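Local coordinates for protein type III effector HopU1 (Pseudomonas syringae pv. tomato, PDB 3U0J) that probably transfers ADP-ribose from NAD+ to arginine side chains of target proteins, acting as a type III effector against plant immunity, at residues Pro115-Arg118 with Glu119-Tyr123; Leu182-Leu185 with Phe186-Gly190; Val209-Pro212 with Gly213-Asn216. One frame throughout, in Å; residues are numbered along the deposited sequence.

Interaction 1: Pro115-Arg118 with Glu119-Tyr123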
ATOM      1  N   PRO A 115       3.422   6.819  11.693  1.00 14.65           N
ATOM      2  CA  PRO A 115       2.429   6.989  10.622  1.00 14.47           C
ATOM      3  C   PRO A 115       1.528   5.772  10.441  1.00 15.76           C
ATOM      4  O   PRO A 115       1.977   4.630  10.574  1.00 17.98           O
ATOM      5  CB  PRO A 115       3.285   7.175   9.367  1.00 14.60           C
ATOM      6  CG  PRO A 115       4.583   7.654   9.863  1.00 18.98           C
ATOM      7  CD  PRO A 115       4.795   7.023  11.214  1.00 16.26           C
ATOM      8  N   LEU A 116       0.267   6.024  10.113  1.00 14.20           N
ATOM      9  CA  LEU A 116      -0.730   4.975   9.971  1.00 14.66           C
ATOM     10  C   LEU A 116      -0.282   3.779   9.097  1.00 14.77           C
ATOM     11  O   LEU A 116      -0.425   2.614   9.496  1.00 13.09           O
ATOM     12  CB  LEU A 116      -2.037   5.573   9.443  1.00 11.40           C
ATOM     13  CG  LEU A 116      -3.190   4.584   9.287  1.00 11.27           C
ATOM     14  CD1 LEU A 116      -3.748   4.198  10.605  1.00 12.26           C
ATOM     15  CD2 LEU A 116      -4.272   5.203   8.471  1.00 16.41           C
ATOM     16  N   TYR A 117       0.259   4.057   7.916  1.00 10.78           N
ATOM     17  CA  TYR A 117       0.572   2.981   6.990  1.00 13.03           C
ATOM     18  C   TYR A 117       1.613   2.064   7.594  1.00 15.83           C
ATOM     19  O   TYR A 117       1.602   0.848   7.365  1.00 13.03           O
ATOM     20  CB  TYR A 117       1.066   3.514   5.639  1.00 16.16           C
ATOM     21  CG  TYR A 117       2.484   4.067   5.652  1.00 15.10           C
ATOM     22  CD1 TYR A 117       3.577   3.239   5.465  1.00 13.51           C
ATOM     23  CD2 TYR A 117       2.718   5.422   5.833  1.00 16.52           C
ATOM     24  CE1 TYR A 117       4.858   3.737   5.468  1.00 16.14           C
ATOM     25  CE2 TYR A 117       3.991   5.930   5.841  1.00 18.07           C
ATOM     26  CZ  TYR A 117       5.057   5.083   5.660  1.00 20.60           C
ATOM     27  OH  TYR A 117       6.328   5.597   5.672  1.00 28.08           O
ATOM     28  N   ARG A 118       2.523   2.640   8.370  1.00 13.80           N
ATOM     29  CA  ARG A 118       3.550   1.810   8.979  1.00 16.12           C
ATOM     30  C   ARG A 118       3.021   0.948  10.115  1.00 12.52           C
ATOM     31  O   ARG A 118       3.374  -0.206  10.223  1.00 12.93           O
ATOM     32  CB  ARG A 118       4.718   2.655   9.471  1.00 22.75           C
ATOM     33  CG  ARG A 118       5.966   1.842   9.763  1.00 17.24           C
ATOM     34  CD  ARG A 118       7.089   2.771  10.070  1.00 17.79           C
ATOM     35  NE  ARG A 118       7.489   3.572   8.915  1.00 20.18           N
ATOM     36  CZ  ARG A 118       8.117   3.069   7.856  1.00 24.45           C
ATOM     37  NH1 ARG A 118       8.370   1.757   7.794  1.00 18.88           N
ATOM     38  NH2 ARG A 118       8.479   3.867   6.854  1.00 22.28           N
ATOM     39  N   GLU A 119       2.168   1.512  10.960  1.00 14.14           N
ATOM     40  CA  GLU A 119       1.599   0.748  12.057  1.00 12.46           C
ATOM     41  C   GLU A 119       0.786  -0.404  11.493  1.00 15.44           C
ATOM     42  O   GLU A 119       0.857  -1.526  11.995  1.00 16.66           O
ATOM     43  CB  GLU A 119       0.733   1.636  12.944  1.00 15.02           C
ATOM     44  CG  GLU A 119       0.061   0.910  14.093  1.00 16.44           C
ATOM     45  CD  GLU A 119      -0.721   1.844  15.006  1.00 21.85           C
ATOM     46  OE1 GLU A 119      -0.800   3.058  14.702  1.00 17.22           O
ATOM     47  OE2 GLU A 119      -1.252   1.359  16.041  1.00 29.84           O
ATOM     48  N   VAL A 120       0.035  -0.127  10.425  1.00 16.28           N
ATOM     49  CA  VAL A 120      -0.833  -1.128   9.805  1.00 13.33           C
ATOM     50  C   VAL A 120      -0.033  -2.205   9.097  1.00 12.70           C
ATOM     51  O   VAL A 120      -0.228  -3.388   9.339  1.00 13.21           O
ATOM     52  CB  VAL A 120      -1.843  -0.481   8.832  1.00 13.93           C
ATOM     53  CG1 VAL A 120      -2.453  -1.531   7.909  1.00 13.22           C
ATOM     54  CG2 VAL A 120      -2.924   0.232   9.617  1.00 12.91           C
ATOM     55  N   ASN A 121       0.882  -1.784   8.233  1.00 15.10           N
ATOM     56  CA  ASN A 121       1.747  -2.715   7.515  1.00 14.29           C
ATOM     57  C   ASN A 121       2.489  -3.599   8.493  1.00 16.05           C
ATOM     58  O   ASN A 121       2.468  -4.821   8.359  1.00 15.46           O
ATOM     59  CB  ASN A 121       2.738  -1.967   6.627  1.00 13.89           C
ATOM     60  CG  ASN A 121       2.093  -1.414   5.374  1.00 12.89           C
ATOM     61  OD1 ASN A 121       0.927  -1.682   5.094  1.00 15.21           O
ATOM     62  ND2 ASN A 121       2.847  -0.643   4.617  1.00 11.98           N
ATOM     63  N   ASN A 122       3.117  -2.984   9.496  1.00 14.27           N
ATOM     64  CA  ASN A 122       3.834  -3.743  10.503  1.00 13.67           C
ATOM     65  C   ASN A 122       2.936  -4.740  11.230  1.00 15.77           C
ATOM     66  O   ASN A 122       3.322  -5.897  11.442  1.00 16.00           O
ATOM     67  CB  ASN A 122       4.555  -2.817  11.479  1.00 13.45           C
ATOM     68  CG  ASN A 122       5.938  -2.440  10.987  1.00 15.98           C
ATOM     69  OD1 ASN A 122       6.271  -2.687   9.836  1.00 19.11           O
ATOM     70  ND2 ASN A 122       6.745  -1.847  11.851  1.00 15.32           N
ATOM     71  N   TYR A 123       1.744  -4.285  11.609  1.00 15.31           N
ATOM     72  CA  TYR A 123       0.743  -5.152  12.224  1.00 15.93           C
ATOM     73  C   TYR A 123       0.444  -6.369  11.340  1.00 17.80           C
ATOM     74  O   TYR A 123       0.528  -7.499  11.780  1.00 16.86           O
ATOM     75  CB  TYR A 123      -0.557  -4.386  12.510  1.00 14.32           C
ATOM     76  CG  TYR A 123      -1.705  -5.320  12.782  1.00 18.12           C
ATOM     77  CD1 TYR A 123      -2.553  -5.731  11.758  1.00 23.24           C
ATOM     78  CD2 TYR A 123      -1.922  -5.831  14.054  1.00 19.26           C
ATOM     79  CE1 TYR A 123      -3.602  -6.603  12.001  1.00 25.28           C
ATOM     80  CE2 TYR A 123      -2.962  -6.709  14.306  1.00 22.03           C
ATOM     81  CZ  TYR A 123      -3.798  -7.093  13.280  1.00 28.62           C
ATOM     82  OH  TYR A 123      -4.825  -7.978  13.528  1.00 36.11           O
TER
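Tyr117 and Asn121 meet one helical turn apart through their first torsions: the phenol is swung between its own backbone N and carbonyl carbon (chi1 74°), while the Asn121 amide lies anti to its carbonyl carbon (chi1 -75°). The amide therefore comes to the rim of the ring, with Asn121 ND2 4.0 Å from Tyr117 CD1 and near the ring plane. The two flat groups are steeply inclined, 68° apart. One face of the same phenol is flanked by Arg118 CB, and a bend at chi3 in the Arg118 chain sets one face of its guanidinium against Tyr117 CE1, which lies 3.8 Å from that plane and toward its rim.

One residue round the helix, Leu116 and Val120 lie side by side, CD1 of Leu116 touching CG2 of Val120 at 4.2 Å; both side chains rest on His147 of helix 145-162. Beneath the side chains the first turns of helix 116-126 are held by successive backbone bonds. Glu119 N reaches Pro115 O, the N-cap residue, at 3.1 Å; Val120 N reaches Leu116 O, and Asn121 N reaches Tyr117 O, each at 2.9 Å. Asn122 N to Arg118 O continues the series.

The Glu119 side chain is fully extended and bonds through OE1 to Ser105 OG, tying the helix to strand 103-108. Leu116 and Val120 thus seat the helix on helix 145-162 by van der Waals packing, whereas the Glu119 carboxylate, near the N-terminal end of the helix, would probably be favoured by the helix dipole as well as by its serine partner.

Interaction 2: Leu182-Leu185 with Phe186-Gly190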
ATOM      1  N   LEU A 182      17.218 -12.735   0.008  1.00 17.60           N
ATOM      2  CA  LEU A 182      16.569 -12.707  -1.291  1.00 17.32           C
ATOM      3  C   LEU A 182      17.275 -13.639  -2.253  1.00 18.97           C
ATOM      4  O   LEU A 182      16.624 -14.420  -2.955  1.00 18.12           O
ATOM      5  CB  LEU A 182      16.517 -11.290  -1.845  1.00 17.19           C
ATOM      6  CG  LEU A 182      15.575 -10.432  -1.012  1.00 20.79           C
ATOM      7  CD1 LEU A 182      15.646  -8.969  -1.371  1.00 16.64           C
ATOM      8  CD2 LEU A 182      14.165 -10.961  -1.177  1.00 25.46           C
ATOM      9  N   TYR A 183      18.605 -13.568  -2.293  1.00 20.50           N
ATOM     10  CA  TYR A 183      19.351 -14.475  -3.161  1.00 18.98           C
ATOM     11  C   TYR A 183      19.024 -15.892  -2.739  1.00 18.51           C
ATOM     12  O   TYR A 183      18.815 -16.760  -3.575  1.00 17.24           O
ATOM     13  CB  TYR A 183      20.847 -14.226  -3.096  1.00 18.67           C
ATOM     14  CG  TYR A 183      21.341 -13.115  -4.001  1.00 19.63           C
ATOM     15  CD1 TYR A 183      21.360 -13.267  -5.378  1.00 20.18           C
ATOM     16  CD2 TYR A 183      21.806 -11.926  -3.473  1.00 20.83           C
ATOM     17  CE1 TYR A 183      21.817 -12.259  -6.198  1.00 20.75           C
ATOM     18  CE2 TYR A 183      22.262 -10.919  -4.278  1.00 22.04           C
ATOM     19  CZ  TYR A 183      22.264 -11.086  -5.637  1.00 23.07           C
ATOM     20  OH  TYR A 183      22.725 -10.066  -6.433  1.00 32.33           O
ATOM     21  N   HIS A 184      18.924 -16.115  -1.435  1.00 18.37           N
ATOM     22  CA  HIS A 184      18.531 -17.433  -0.963  1.00 18.77           C
ATOM     23  C   HIS A 184      17.152 -17.887  -1.463  1.00 17.86           C
ATOM     24  O   HIS A 184      16.987 -19.010  -1.932  1.00 18.45           O
ATOM     25  CB  HIS A 184      18.586 -17.500   0.556  1.00 18.40           C
ATOM     26  CG  HIS A 184      18.260 -18.853   1.095  1.00 23.11           C
ATOM     27  ND1 HIS A 184      19.079 -19.945   0.898  1.00 25.42           N
ATOM     28  CD2 HIS A 184      17.197 -19.299   1.806  1.00 23.06           C
ATOM     29  CE1 HIS A 184      18.537 -21.005   1.474  1.00 26.60           C
ATOM     30  NE2 HIS A 184      17.398 -20.639   2.037  1.00 25.11           N
ATOM     31  N   LEU A 185      16.159 -17.015  -1.340  1.00 17.35           N
ATOM     32  CA  LEU A 185      14.816 -17.331  -1.798  1.00 17.22           C
ATOM     33  C   LEU A 185      14.867 -17.716  -3.265  1.00 19.22           C
ATOM     34  O   LEU A 185      14.282 -18.725  -3.688  1.00 17.04           O
ATOM     35  CB  LEU A 185      13.900 -16.126  -1.601  1.00 19.02           C
ATOM     36  CG  LEU A 185      12.869 -16.132  -0.469  1.00 19.90           C
ATOM     37  CD1 LEU A 185      13.202 -17.157   0.566  1.00 19.14           C
ATOM     38  CD2 LEU A 185      12.732 -14.756   0.172  1.00 18.82           C
ATOM     39  N   PHE A 186      15.577 -16.890  -4.031  1.00 18.84           N
ATOM     40  CA  PHE A 186      15.799 -17.118  -5.451  1.00 20.48           C
ATOM     41  C   PHE A 186      16.425 -18.487  -5.732  1.00 23.09           C
ATOM     42  O   PHE A 186      15.899 -19.285  -6.522  1.00 21.97           O
ATOM     43  CB  PHE A 186      16.715 -16.036  -6.007  1.00 19.25           C
ATOM     44  CG  PHE A 186      17.111 -16.264  -7.426  1.00 19.74           C
ATOM     45  CD1 PHE A 186      18.444 -16.424  -7.773  1.00 19.54           C
ATOM     46  CD2 PHE A 186      16.145 -16.337  -8.426  1.00 25.04           C
ATOM     47  CE1 PHE A 186      18.817 -16.636  -9.102  1.00 22.20           C
ATOM     48  CE2 PHE A 186      16.506 -16.546  -9.774  1.00 25.09           C
ATOM     49  CZ  PHE A 186      17.845 -16.691 -10.109  1.00 21.64           C
ATOM     50  N   ASP A 187      17.554 -18.741  -5.074  1.00 21.53           N
ATOM     51  CA  ASP A 187      18.312 -19.964  -5.273  1.00 20.27           C
ATOM     52  C   ASP A 187      17.505 -21.222  -4.975  1.00 25.09           C
ATOM     53  O   ASP A 187      17.763 -22.275  -5.555  1.00 29.78           O
ATOM     54  CB  ASP A 187      19.582 -19.939  -4.425  1.00 18.40           C
ATOM     55  CG  ASP A 187      20.655 -19.052  -5.018  1.00 23.41           C
ATOM     56  OD1 ASP A 187      20.608 -18.821  -6.251  1.00 23.50           O
ATOM     57  OD2 ASP A 187      21.543 -18.588  -4.262  1.00 21.37           O
ATOM     58  N   THR A 188      16.534 -21.126  -4.070  1.00 26.53           N
ATOM     59  CA  THR A 188      15.796 -22.314  -3.639  1.00 23.41           C
ATOM     60  C   THR A 188      14.351 -22.305  -4.083  1.00 21.79           C
ATOM     61  O   THR A 188      13.594 -23.180  -3.695  1.00 23.05           O
ATOM     62  CB  THR A 188      15.819 -22.489  -2.114  1.00 22.02           C
ATOM     63  OG1 THR A 188      15.329 -21.294  -1.499  1.00 19.83           O
ATOM     64  CG2 THR A 188      17.238 -22.779  -1.626  1.00 19.16           C
ATOM     65  N   GLY A 189      13.967 -21.314  -4.884  1.00 26.18           N
ATOM     66  CA  GLY A 189      12.639 -21.281  -5.477  1.00 22.28           C
ATOM     67  C   GLY A 189      11.530 -20.881  -4.511  1.00 24.27           C
ATOM     68  O   GLY A 189      10.342 -21.046  -4.802  1.00 23.95           O
ATOM     69  N   GLY A 190      11.911 -20.363  -3.351  1.00 19.35           N
ATOM     70  CA  GLY A 190      10.927 -19.883  -2.408  1.00 17.80           C
ATOM     71  C   GLY A 190      10.233 -18.625  -2.893  1.00 22.90           C
ATOM     72  O   GLY A 190      10.855 -17.724  -3.468  1.00 18.86           O
TER
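Thr188 bonds back to His184 twice. Its OG1 donates to His184 O at 2.9 Å and its backbone N to the same oxygen at 3.0 Å, the two donors arriving from opposite faces of the carbonyl plane. The hydroxyl can do this because OG1 sits between the backbone N and the carbonyl carbon (chi1 55°), which turns it back toward the His184 carbonyl. Thr188 CG2 meanwhile lies 3.8 Å from His184 CE1, and OG1 stands above one face of the imidazole, toward its rim.

The preceding turn is regular: Phe186 N bonds to Leu182 O at 2.9 Å in an almost straight line, and Asp187 N to Tyr183 O at 2.8 Å. Helix 176-188 then closes in a Schellman motif. Gly189 takes positive phi, its N bonding to Phe186 O at 3.2 Å, and the chain doubles back far enough for Gly190 N to make a weak bond to Leu185 O, at 2.9 Å. Leu185 packs against this reversal, its CB 3.9 Å from Gly190 O.

Farther out, the helix is seated on the five-stranded mixed sheet. Leu182 packs on Ile218 and Phe220 of strand 218-224, and both Leu185 and Phe186 rest on Ile252 of strand 248-257. Tyr183 reaches across to strand 263-269, where its OH hydrogen-bonds His263 ND1 and its ring meets Phe265 edge-to-face.

Interaction 3: Val209-Pro212 with Gly213-Asn216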
ATOM      1  N   VAL A 209      16.619   3.637  -7.012  1.00 26.15           N
ATOM      2  CA  VAL A 209      17.553   2.547  -6.793  1.00 25.91           C
ATOM      3  C   VAL A 209      18.541   2.449  -7.919  1.00 28.37           C
ATOM      4  O   VAL A 209      19.723   2.196  -7.696  1.00 35.70           O
ATOM      5  CB  VAL A 209      16.857   1.188  -6.828  1.00 27.67           C
ATOM      6  CG1 VAL A 209      17.371   0.313  -5.702  1.00 23.84           C
ATOM      7  CG2 VAL A 209      15.345   1.342  -6.805  1.00 24.49           C
ATOM      8  N   PHE A 210      18.041   2.612  -9.138  1.00 26.34           N
ATOM      9  CA  PHE A 210      18.796   2.219 -10.317  1.00 31.55           C
ATOM     10  C   PHE A 210      20.017   3.065 -10.637  1.00 36.32           C
ATOM     11  O   PHE A 210      21.083   2.533 -10.947  1.00 42.90           O
ATOM     12  CB  PHE A 210      17.887   2.136 -11.522  1.00 28.63           C
ATOM     13  CG  PHE A 210      17.026   0.926 -11.523  1.00 26.13           C
ATOM     14  CD1 PHE A 210      15.694   1.010 -11.190  1.00 25.28           C
ATOM     15  CD2 PHE A 210      17.559  -0.307 -11.840  1.00 27.26           C
ATOM     16  CE1 PHE A 210      14.909  -0.109 -11.184  1.00 26.84           C
ATOM     17  CE2 PHE A 210      16.776  -1.433 -11.849  1.00 22.70           C
ATOM     18  CZ  PHE A 210      15.453  -1.337 -11.518  1.00 27.19           C
ATOM     19  N   GLU A 211      19.880   4.374 -10.574  1.00 31.35           N
ATOM     20  CA  GLU A 211      21.029   5.207 -10.867  1.00 44.50           C
ATOM     21  C   GLU A 211      21.892   5.346  -9.628  1.00 47.34           C
ATOM     22  O   GLU A 211      21.386   5.567  -8.530  1.00 45.09           O
ATOM     23  CB  GLU A 211      20.613   6.578 -11.420  1.00 50.48           C
ATOM     24  CG  GLU A 211      19.469   7.260 -10.666  1.00 53.92           C
ATOM     25  CD  GLU A 211      18.105   6.596 -10.905  1.00 59.62           C
ATOM     26  OE1 GLU A 211      17.960   5.832 -11.892  1.00 55.17           O
ATOM     27  OE2 GLU A 211      17.171   6.846 -10.103  1.00 53.42           O
ATOM     28  N   PRO A 212      23.205   5.168  -9.784  1.00 55.34           N
ATOM     29  CA  PRO A 212      23.997   5.654  -8.658  1.00 52.02           C
ATOM     30  C   PRO A 212      23.800   7.157  -8.684  1.00 50.69           C
ATOM     31  O   PRO A 212      23.506   7.693  -9.755  1.00 54.82           O
ATOM     32  CB  PRO A 212      25.429   5.281  -9.052  1.00 56.72           C
ATOM     33  CG  PRO A 212      25.270   4.177 -10.102  1.00 53.31           C
ATOM     34  CD  PRO A 212      24.026   4.547 -10.840  1.00 50.88           C
ATOM     35  N   GLY A 213      23.912   7.819  -7.542  1.00 43.40           N
ATOM     36  CA  GLY A 213      24.168   7.150  -6.287  1.00 42.53           C
ATOM     37  C   GLY A 213      22.962   7.402  -5.418  1.00 41.44           C
ATOM     38  O   GLY A 213      22.971   8.255  -4.528  1.00 32.74           O
ATOM     39  N   THR A 214      21.901   6.665  -5.714  1.00 42.74           N
ATOM     40  CA  THR A 214      20.634   6.809  -5.016  1.00 36.40           C
ATOM     41  C   THR A 214      20.640   6.021  -3.696  1.00 32.84           C
ATOM     42  O   THR A 214      21.423   5.078  -3.529  1.00 31.29           O
ATOM     43  CB  THR A 214      19.463   6.348  -5.927  1.00 36.18           C
ATOM     44  OG1 THR A 214      19.697   5.008  -6.380  1.00 37.68           O
ATOM     45  CG2 THR A 214      19.313   7.270  -7.140  1.00 36.32           C
ATOM     46  N   PRO A 215      19.747   6.398  -2.767  1.00 28.91           N
ATOM     47  CA  PRO A 215      19.643   5.821  -1.419  1.00 29.59           C
ATOM     48  C   PRO A 215      19.379   4.308  -1.384  1.00 29.08           C
ATOM     49  O   PRO A 215      20.032   3.608  -0.613  1.00 27.43           O
ATOM     50  CB  PRO A 215      18.430   6.539  -0.807  1.00 27.24           C
ATOM     51  CG  PRO A 215      18.028   7.584  -1.764  1.00 28.52           C
ATOM     52  CD  PRO A 215      18.626   7.296  -3.083  1.00 28.38           C
ATOM     53  N   ASN A 216      18.414   3.819  -2.160  1.00 25.50           N
ATOM     54  CA  ASN A 216      18.078   2.401  -2.118  1.00 22.97           C
ATOM     55  C   ASN A 216      19.104   1.541  -2.840  1.00 23.77           C
ATOM     56  O   ASN A 216      19.581   1.908  -3.913  1.00 29.13           O
ATOM     57  CB  ASN A 216      16.687   2.151  -2.703  1.00 25.16           C
ATOM     58  CG  ASN A 216      15.582   2.812  -1.889  1.00 27.24           C
ATOM     59  OD1 ASN A 216      14.544   3.214  -2.432  1.00 27.67           O
ATOM     60  ND2 ASN A 216      15.803   2.939  -0.586  1.00 26.38           N
TER
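Residues 209-216 form the end of the long loop joining strand 199-201 to strand 218-224. In related mono-ADP-ribosyltransferases the loop following the Ser-Thr-Ser strand is the phosphate-nicotinamide loop, and this segment probably belongs to its counterpart. Its tip is a beta turn, Glu211 to Thr214, with the peptide between Pro212 and Gly213 modelled as cis, a feature unusual before a non-proline residue and to be treated with caution at 2.70 Å resolution.

Thr214 closes the turn with two bonds to one acceptor. Its OG1 donates to Glu211 O at 2.8 Å from a position tilted out of the carbonyl plane, and its backbone N reaches Glu211 O at 3.1 Å, in that plane and on a lone pair. A chi1 of 55° turns OG1 inward to make the first of these bonds. It also leaves the methyl facing the glutamate side chain, which crosses it at about a right angle; Glu211 CG lies 3.5 Å from Thr214 CG2, and the bend at chi2 brings the carboxylate alongside the same methyl.

Behind the turn, Lys262 NZ donates to the carbonyls of Val209, Thr214 and Asn216, tying both arms of the loop to one ammonium group. Val209 also packs against Asn216, its CG1 3.6 Å from Asn216 CB, and Val209 CA makes a CA-H...O contact of 3.6 Å with Asn216 O.

How the interactions relate
The three contacts follow one another along the chain, all within its ADP-ribosyltransferase part, and none touches another. Interaction 1 is the most central, its centre about 10 Å from that of the chain, whereas interactions 2 and 3 lie about 24 and 22 Å out, at the surface. Centre to centre, interaction 1 is about 27 Å from interaction 2 and 25 Å from interaction 3. Strand 218-224 connects the outer two: Leu182 and Val209 both pack on it, although the nearest atoms of the two interactions are about 10 Å apart. Residues 209-216, in a loop that in relatives lies beside the NAD+ phosphates and nicotinamide, are probably closest in role to the NAD+ site.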